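Local coordinates for Alpha/beta hydrolase (Legionella pneumophila subsp. pneumophila str. Philadelphia 1, PDB 4EZI), which is of unknown function but has an alpha/beta-hydrolase fold and may act as a lipase that splits triacylglycerols, at residues S192-G197 and A308-V313. Numbering follows the deposited sequence. Where two conformers were deposited one is given.
Sequences SAVAPG and APLLLV
Neighbouring parallel strands of the alpha/beta-hydrolase sheet meet where Val194 pairs with Leu310, and the pair illustrates how a proline interrupts such a ladder without parting the strands. The axes of 193-197 and 310-313 come within 4.7 Å and run 13° apart. Val194 is gripped at both its backbone N and its backbone O: the N donates to Pro309 O (2.9 Å, bent to 142° at the hydrogen), and the O receives the straighter bond from Leu311 N (2.9 Å). The next rung is lost, because Pro196 has no N-H to offer Leu311 O. That carbonyl is met instead by carbon, Ala195 CA at 3.2 Å and, in the conformer given, Pro196 CD, before Val313 N closes on Pro196 O and restores the ladder. On one face Leu310, with CG anti to the backbone N (chi1 176°), brings CD1 against Val194 CG1 and Pro196 CD, and Leu312 CD2 crosses the Pro196 ring obliquely; Val194 and Pro196 also touch helix 170-185. Ala193 and Leu311 share the other face with Phe365 of helix 355-370. Gly197 lies near a probable Ser169-His351-Asp318 triad without touching it, and its CA sits 3.1 Å from Val313 O.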
loop_
_atom_site.group_PDB
_atom_site.type_symbol
_atom_site.label_atom_id
_atom_site.label_comp_id
_atom_site.label_asym_id
_atom_site.label_seq_id
_atom_site.Cartn_x
_atom_site.Cartn_y
_atom_site.Cartn_z
ATOM N N SER A 192 13.622 3.184 10.504
ATOM C CA SER A 192 13.909 4.590 10.840
ATOM C C SER A 192 12.662 5.454 10.984
ATOM O O SER A 192 12.623 6.342 11.819
ATOM C CB SER A 192 14.845 5.218 9.794
ATOM O OG SER A 192 15.981 4.401 9.562
ATOM N N ALA A 193 11.643 5.220 10.164
ATOM C CA ALA A 193 10.426 6.032 10.221
ATOM C C ALA A 193 9.374 5.360 9.359
ATOM O O ALA A 193 9.692 4.709 8.358
ATOM C CB ALA A 193 10.654 7.437 9.728
ATOM N N VAL A 194 8.111 5.549 9.728
ATOM C CA VAL A 194 6.964 4.902 9.089
ATOM C C VAL A 194 5.867 5.962 8.919
ATOM O O VAL A 194 5.522 6.639 9.885
ATOM C CB VAL A 194 6.475 3.716 9.944
ATOM C CG1 VAL A 194 5.302 3.019 9.253
ATOM C CG2 VAL A 194 7.615 2.735 10.166
ATOM N N ALA A 195 5.283 6.064 7.725
ATOM C CA ALA A 195 4.284 7.086 7.455
ATOM C C ALA A 195 3.178 6.536 6.522
ATOM O O ALA A 195 3.167 6.795 5.320
ATOM C CB ALA A 195 4.921 8.339 6.860
ATOM N N PRO A 196 2.223 5.759 7.061
ATOM C CA PRO A 196 1.084 5.319 6.269
ATOM C C PRO A 196 0.202 6.496 5.901
ATOM O O PRO A 196 -0.192 7.261 6.770
ATOM C CB PRO A 196 0.351 4.358 7.208
ATOM C CG PRO A 196 0.666 4.874 8.536
ATOM C CD PRO A 196 2.098 5.321 8.459
ATOM N N GLY A 197 -0.151 6.588 4.616
ATOM C CA GLY A 197 -0.986 7.634 4.089
ATOM C C GLY A 197 -2.401 7.166 3.831
ATOM O O GLY A 197 -2.628 6.152 3.165
ATOM N N ALA A 308 9.635 2.470 15.647
ATOM C CA ALA A 308 10.166 3.599 14.901
ATOM C C ALA A 308 9.176 4.739 15.002
ATOM O O ALA A 308 7.978 4.503 15.221
ATOM C CB ALA A 308 10.357 3.235 13.435
ATOM N N PRO A 309 9.644 5.974 14.807
ATOM C CA PRO A 309 8.729 7.100 14.673
ATOM C C PRO A 309 7.654 6.821 13.637
ATOM O O PRO A 309 7.957 6.291 12.550
ATOM C CB PRO A 309 9.653 8.239 14.225
ATOM C CG PRO A 309 10.992 7.865 14.757
ATOM C CD PRO A 309 11.067 6.375 14.729
ATOM N N LEU A 310 6.434 7.217 13.970
ATOM C CA LEU A 310 5.244 6.866 13.208
ATOM C C LEU A 310 4.364 8.088 12.987
ATOM O O LEU A 310 3.950 8.738 13.949
ATOM C CB LEU A 310 4.468 5.776 13.951
ATOM C CG LEU A 310 3.129 5.331 13.372
ATOM C CD1 LEU A 310 3.319 4.685 12.003
ATOM C CD2 LEU A 310 2.441 4.377 14.347
ATOM N N LEU A 311 4.051 8.341 11.717
ATOM C CA LEU A 311 3.183 9.433 11.315
ATOM C C LEU A 311 1.963 8.874 10.588
ATOM O O LEU A 311 2.122 8.291 9.541
ATOM C CB LEU A 311 3.909 10.412 10.383
ATOM C CG LEU A 311 3.044 11.511 9.770
ATOM C CD1 LEU A 311 2.482 12.429 10.818
ATOM C CD2 LEU A 311 3.772 12.301 8.687
ATOM N N LEU A 312 0.762 9.081 11.119
ATOM C CA LEU A 312 -0.461 8.697 10.431
ATOM C C LEU A 312 -0.946 9.954 9.721
ATOM O O LEU A 312 -1.397 10.899 10.380
ATOM C CB LEU A 312 -1.519 8.193 11.422
ATOM C CG LEU A 312 -1.070 7.154 12.446
ATOM C CD1 LEU A 312 -2.304 6.687 13.252
ATOM C CD2 LEU A 312 -0.307 5.979 11.786
ATOM N N VAL A 313 -0.821 9.998 8.400
ATOM C CA VAL A 313 -1.110 11.212 7.648
ATOM C C VAL A 313 -2.198 10.960 6.594
ATOM O O VAL A 313 -2.109 10.016 5.813
ATOM C CB VAL A 313 0.185 11.829 7.058
ATOM C CG1 VAL A 313 1.038 10.796 6.284
ATOM C CG2 VAL A 313 -0.135 13.051 6.220
#